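Local atomic coordinates of putative transcriptional regulator (PDB entry 3QI7), a protein that is of unknown function but has a periplasmic-binding-protein-like fold and is probably a lipoprotein that binds a small ligand, perhaps a sugar. Residues A[92-97]-A[118-123]; A[114-119]-A[131-136]. All blocks are in the same frame, centred on the assembly; numbering follows the deposited sequence.

Contacts 1 and 2 follow one another across the parallel part of one mixed sheet, their centres about 9 Å apart. Strand 115-118 is the middle element: contact 1 joins its C-terminal end and the loop after it to strand 88-94, and contact 2 joins it to strand 134-137. Ser118 and Ala119 belong to both. The N of Val93 lies 3.0 Å from Ile117 O, a probable hydrogen bond that continues the ladder from one contact into the other, and Pro120 CB packs 3.8 Å from Leu136 O. Contact 1 lies among the loops at the C-terminal strand ends, where proteins of this fold commonly bind ligands; no such role is established here.

Contact 1 (A[92-97]-A[118-123]); sequences VVSTDQ and SAPMGD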
loop_
_atom_site.group_PDB
_atom_site.type_symbol
_atom_site.label_atom_id
_atom_site.label_comp_id
_atom_site.label_asym_id
_atom_site.label_seq_id
_atom_site.Cartn_x
_atom_site.Cartn_y
_atom_site.Cartn_z
ATOM N N VAL A 92 11.839 -5.233 -10.389
ATOM C CA VAL A 92 10.740 -5.014 -9.481
ATOM C C VAL A 92 9.570 -4.442 -10.291
ATOM O O VAL A 92 9.735 -3.472 -11.026
ATOM C CB VAL A 92 11.148 -4.000 -8.344
ATOM C CG1 VAL A 92 9.961 -3.664 -7.434
ATOM C CG2 VAL A 92 12.344 -4.543 -7.526
ATOM N N VAL A 93 8.394 -5.038 -10.149
ATOM C CA VAL A 93 7.183 -4.551 -10.797
ATOM C C VAL A 93 6.168 -4.117 -9.727
ATOM O O VAL A 93 5.862 -4.881 -8.822
ATOM C CB VAL A 93 6.577 -5.650 -11.704
ATOM C CG1 VAL A 93 5.262 -5.160 -12.308
ATOM C CG2 VAL A 93 7.554 -6.066 -12.788
ATOM N N SER A 94 5.673 -2.884 -9.807
ATOM C CA SER A 94 4.689 -2.386 -8.876
ATOM C C SER A 94 3.405 -1.875 -9.578
ATOM O O SER A 94 3.396 -0.783 -10.120
ATOM C CB SER A 94 5.308 -1.262 -8.011
ATOM O OG SER A 94 4.456 -0.905 -6.917
ATOM N N THR A 95 2.335 -2.675 -9.550
ATOM C CA THR A 95 1.001 -2.271 -10.041
ATOM C C THR A 95 -0.079 -3.140 -9.378
ATOM O O THR A 95 0.104 -4.345 -9.217
ATOM C CB THR A 95 0.862 -2.407 -11.623
ATOM O OG1 THR A 95 -0.484 -2.085 -12.049
ATOM C CG2 THR A 95 1.181 -3.834 -12.100
ATOM N N ASP A 96 -1.213 -2.547 -9.029
ATOM C CA ASP A 96 -2.367 -3.313 -8.519
ATOM C C ASP A 96 -3.090 -4.106 -9.628
ATOM O O ASP A 96 -3.975 -4.907 -9.338
ATOM C CB ASP A 96 -3.402 -2.363 -7.880
ATOM C CG ASP A 96 -2.911 -1.700 -6.605
ATOM O OD1 ASP A 96 -2.216 -2.359 -5.775
ATOM O OD2 ASP A 96 -3.275 -0.506 -6.423
ATOM N N GLN A 97 -2.703 -3.910 -10.887
ATOM C CA GLN A 97 -3.368 -4.535 -12.006
ATOM C C GLN A 97 -2.659 -5.842 -12.416
ATOM O O GLN A 97 -1.468 -6.041 -12.145
ATOM C CB GLN A 97 -3.438 -3.559 -13.176
ATOM C CG GLN A 97 -4.148 -2.242 -12.826
ATOM C CD GLN A 97 -4.361 -1.364 -14.025
ATOM O OE1 GLN A 97 -5.134 -1.700 -14.939
ATOM N NE2 GLN A 97 -3.662 -0.229 -14.051
ATOM N N SER A 118 7.557 -8.983 -7.279
ATOM C CA SER A 118 6.280 -8.285 -7.367
ATOM C C SER A 118 6.117 -7.471 -6.061
ATOM O O SER A 118 6.390 -7.969 -4.938
ATOM C CB SER A 118 5.111 -9.265 -7.623
ATOM O OG SER A 118 4.898 -10.186 -6.526
ATOM N N ALA A 119 5.676 -6.228 -6.204
ATOM C CA ALA A 119 5.594 -5.328 -5.082
ATOM C C ALA A 119 4.618 -4.127 -5.247
ATOM O O ALA A 119 5.003 -2.975 -5.138
ATOM C CB ALA A 119 7.000 -4.869 -4.736
ATOM N N PRO A 120 3.310 -4.399 -5.475
ATOM C CA PRO A 120 2.676 -5.688 -5.710
ATOM C C PRO A 120 2.476 -5.919 -7.194
ATOM O O PRO A 120 2.852 -5.074 -7.997
ATOM C CB PRO A 120 1.297 -5.501 -5.033
ATOM C CG PRO A 120 0.919 -4.031 -5.451
ATOM C CD PRO A 120 2.307 -3.299 -5.443
HETATM N N MSE A 121 1.936 -7.077 -7.569
HETATM C CA MSE A 121 1.327 -7.248 -8.899
HETATM C C MSE A 121 -0.127 -7.732 -8.697
HETATM O O MSE A 121 -0.465 -8.282 -7.645
HETATM C CB MSE A 121 2.139 -8.215 -9.758
HETATM C CG MSE A 121 3.395 -7.547 -10.369
HETATM SE SE MSE A 121 4.659 -8.828 -11.165
HETATM C CE MSE A 121 3.587 -9.508 -12.667
ATOM N N GLY A 122 -0.978 -7.523 -9.698
ATOM C CA GLY A 122 -2.392 -7.812 -9.568
ATOM C C GLY A 122 -2.773 -9.215 -9.978
ATOM O O GLY A 122 -3.943 -9.590 -9.879
ATOM N N ASP A 123 -1.799 -9.993 -10.443
ATOM C CA ASP A 123 -2.079 -11.348 -10.944
ATOM C C ASP A 123 -2.426 -12.344 -9.839
ATOM O O ASP A 123 -2.176 -12.113 -8.661
ATOM C CB ASP A 123 -0.891 -11.872 -11.764
ATOM C CG ASP A 123 -0.368 -10.833 -12.761
ATOM O OD1 ASP A 123 0.341 -9.896 -12.330
ATOM O OD2 ASP A 123 -0.678 -10.935 -13.964
HETATM O O HOH W 1 0.638 -7.504 -13.622
#
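Gln97 O is gripped twice: Gly122 N donates to it at 2.9 Å, from well above its carbonyl plane, and a water donates to both Gln97 O and Asp123 OD1, the carboxylate whose other oxygen, OD2, bonds to Gly99 N. This lies at the C-terminal ends of parallel strands in a mixed sheet of the periplasmic-binding-protein-like fold, where strands 88-94 and 115-118 run out into loops. Ala119 N bonds to Val93 O at 3.0 Å. Next comes a cis peptide before Pro120, and Pro120 O then accepts from Thr95 N at 2.9 Å with an N-H...O angle of 162°, so backbone pairing carries on past the cis peptide. Ser94 holds OG anti to its backbone N (chi1 -169°), beside its own carbonyl carbon, which carries the hydroxyl to Ala119 O at 2.8 Å, above that carbonyl's plane. On Ser118's face of the sheet, Val93 meets selenomethionine Met121 at a slant, CG1 of Val93 resting 3.6 Å from CG of Met121, and Leu104 of helix 101-110 touches both. Thr95 OG1 closes an ST turn by accepting from Gln97 N, and it also bonds to Gln20. Asp96, which is exposed, brings OD1 to within 3.6 Å of Pro120 CG.

Contact 2 (A[114-119]-A[131-136]); sequences IITISA and FVDVNL
Thr116 and Asp133 meet with their side chains at about a right angle, at the start of the parallel strand pair that closes the beta-alpha-beta unit of strand 115-118, helix 125-131 and strand 134-137. Thr116 turns OG1 between its backbone N and carbonyl carbon (chi1 51°), and there it accepts from Asp133 N at 3.1 Å. In return Asp133 OD2 takes the N-H of Thr116 at 2.9 Å, on its anti side and 33° out of the carboxylate plane; Lys108 adds a salt bridge to that oxygen, which probably steadies its negative charge. Farther along, Ile117 and Val134 lie side by side and point the same way, CG1 of Ile117 being 4.1 Å from CB of Val134, with helix 306-324 packed against Ile117. Three backbone bonds set the register: Val134 N to Thr116 O, Ser118 N to Val134 O and Leu136 N to Ser118 O. On the sheet face opposite Ile117 and Val134, the Ser118 hydroxyl donates to Asn135 OD1 at 2.5 Å, so short that the exact length is doubtful. The amide's other end is held as well, ND2 donating to Val132 O and to Asn360 O. A water donates to Ser118 OG at 2.9 Å and to Leu136 O at 2.8 Å.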
loop_
_atom_site.group_PDB
_atom_site.type_symbol
_atom_site.label_atom_id
_atom_site.label_comp_id
_atom_site.label_asym_id
_atom_site.label_seq_id
_atom_site.Cartn_x
_atom_site.Cartn_y
_atom_site.Cartn_z
ATOM N N ILE A 114 18.412 -13.093 -13.132
ATOM C CA ILE A 114 17.691 -11.876 -12.747
ATOM C C ILE A 114 16.689 -12.180 -11.619
ATOM O O ILE A 114 15.856 -13.073 -11.731
ATOM C CB ILE A 114 16.972 -11.203 -13.962
ATOM C CG1 ILE A 114 18.013 -10.686 -14.961
ATOM C CG2 ILE A 114 16.063 -10.050 -13.504
ATOM C CD1 ILE A 114 17.460 -9.762 -16.101
ATOM N N ILE A 115 16.788 -11.413 -10.533
ATOM C CA ILE A 115 15.899 -11.544 -9.389
ATOM C C ILE A 115 14.617 -10.798 -9.700
ATOM O O ILE A 115 14.661 -9.601 -9.953
ATOM C CB ILE A 115 16.558 -10.920 -8.175
ATOM C CG1 ILE A 115 17.817 -11.723 -7.831
ATOM C CG2 ILE A 115 15.601 -10.889 -6.986
ATOM C CD1 ILE A 115 18.575 -11.151 -6.663
ATOM N N THR A 116 13.486 -11.493 -9.708
ATOM C CA THR A 116 12.188 -10.845 -9.971
ATOM C C THR A 116 11.327 -10.699 -8.714
ATOM O O THR A 116 11.230 -11.618 -7.903
ATOM C CB THR A 116 11.413 -11.623 -11.061
ATOM O OG1 THR A 116 11.357 -13.010 -10.711
ATOM C CG2 THR A 116 12.107 -11.440 -12.435
ATOM N N ILE A 117 10.712 -9.526 -8.550
ATOM C CA ILE A 117 9.984 -9.192 -7.344
ATOM C C ILE A 117 8.690 -8.456 -7.723
ATOM O O ILE A 117 8.733 -7.459 -8.460
ATOM C CB ILE A 117 10.820 -8.274 -6.416
ATOM C CG1 ILE A 117 12.226 -8.837 -6.197
ATOM C CG2 ILE A 117 10.084 -8.007 -5.077
ATOM C CD1 ILE A 117 13.052 -8.064 -5.229
ATOM N N SER A 118 7.557 -8.983 -7.279
ATOM C CA SER A 118 6.280 -8.285 -7.367
ATOM C C SER A 118 6.117 -7.471 -6.061
ATOM O O SER A 118 6.390 -7.969 -4.938
ATOM C CB SER A 118 5.111 -9.265 -7.623
ATOM O OG SER A 118 4.898 -10.186 -6.526
ATOM N N ALA A 119 5.676 -6.228 -6.204
ATOM C CA ALA A 119 5.594 -5.328 -5.082
ATOM C C ALA A 119 4.618 -4.127 -5.247
ATOM O O ALA A 119 5.003 -2.975 -5.138
ATOM C CB ALA A 119 7.000 -4.869 -4.736
ATOM N N PHE A 131 5.915 -18.317 -10.404
ATOM C CA PHE A 131 6.718 -17.769 -11.537
ATOM C C PHE A 131 7.569 -16.535 -11.239
ATOM O O PHE A 131 8.376 -16.148 -12.082
ATOM C CB PHE A 131 5.801 -17.471 -12.739
ATOM C CG PHE A 131 5.121 -18.689 -13.296
ATOM C CD1 PHE A 131 5.860 -19.719 -13.839
ATOM C CD2 PHE A 131 3.731 -18.802 -13.262
ATOM C CE1 PHE A 131 5.226 -20.856 -14.346
ATOM C CE2 PHE A 131 3.090 -19.928 -13.760
ATOM C CZ PHE A 131 3.836 -20.956 -14.307
ATOM N N VAL A 132 7.384 -15.924 -10.070
ATOM C CA VAL A 132 8.153 -14.733 -9.669
ATOM C C VAL A 132 8.921 -15.059 -8.394
ATOM O O VAL A 132 8.373 -15.708 -7.479
ATOM C CB VAL A 132 7.204 -13.508 -9.463
ATOM C CG1 VAL A 132 7.983 -12.266 -9.027
ATOM C CG2 VAL A 132 6.368 -13.240 -10.743
ATOM N N ASP A 133 10.185 -14.634 -8.301
ATOM C CA ASP A 133 11.042 -15.059 -7.165
ATOM C C ASP A 133 10.541 -14.613 -5.760
ATOM O O ASP A 133 10.462 -15.431 -4.854
ATOM C CB ASP A 133 12.494 -14.562 -7.334
ATOM C CG ASP A 133 13.153 -15.068 -8.603
ATOM O OD1 ASP A 133 12.898 -16.227 -8.973
ATOM O OD2 ASP A 133 13.950 -14.301 -9.230
ATOM N N VAL A 134 10.267 -13.308 -5.589
ATOM C CA VAL A 134 9.810 -12.715 -4.311
ATOM C C VAL A 134 8.543 -11.921 -4.575
ATOM O O VAL A 134 8.472 -11.166 -5.539
ATOM C CB VAL A 134 10.876 -11.794 -3.678
ATOM C CG1 VAL A 134 10.385 -11.227 -2.328
ATOM C CG2 VAL A 134 12.191 -12.555 -3.492
ATOM N N ASN A 135 7.531 -12.168 -3.759
ATOM C CA ASN A 135 6.208 -11.573 -3.905
ATOM C C ASN A 135 5.748 -10.935 -2.603
ATOM O O ASN A 135 5.681 -11.590 -1.580
ATOM C CB ASN A 135 5.221 -12.631 -4.387
ATOM C CG ASN A 135 5.643 -13.230 -5.721
ATOM O OD1 ASN A 135 5.485 -12.584 -6.762
ATOM N ND2 ASN A 135 6.253 -14.426 -5.693
ATOM N N LEU A 136 5.473 -9.642 -2.673
ATOM C CA LEU A 136 5.087 -8.833 -1.547
ATOM C C LEU A 136 3.750 -8.204 -1.868
ATOM O O LEU A 136 3.532 -7.738 -2.994
ATOM C CB LEU A 136 6.094 -7.719 -1.348
ATOM C CG LEU A 136 7.562 -8.142 -1.201
ATOM C CD1 LEU A 136 8.471 -6.864 -1.197
ATOM C CD2 LEU A 136 7.750 -8.977 0.040
HETATM O O HOH W 2 9.925 -14.284 -12.948
HETATM O O HOH W 3 2.585 -9.079 -5.222
#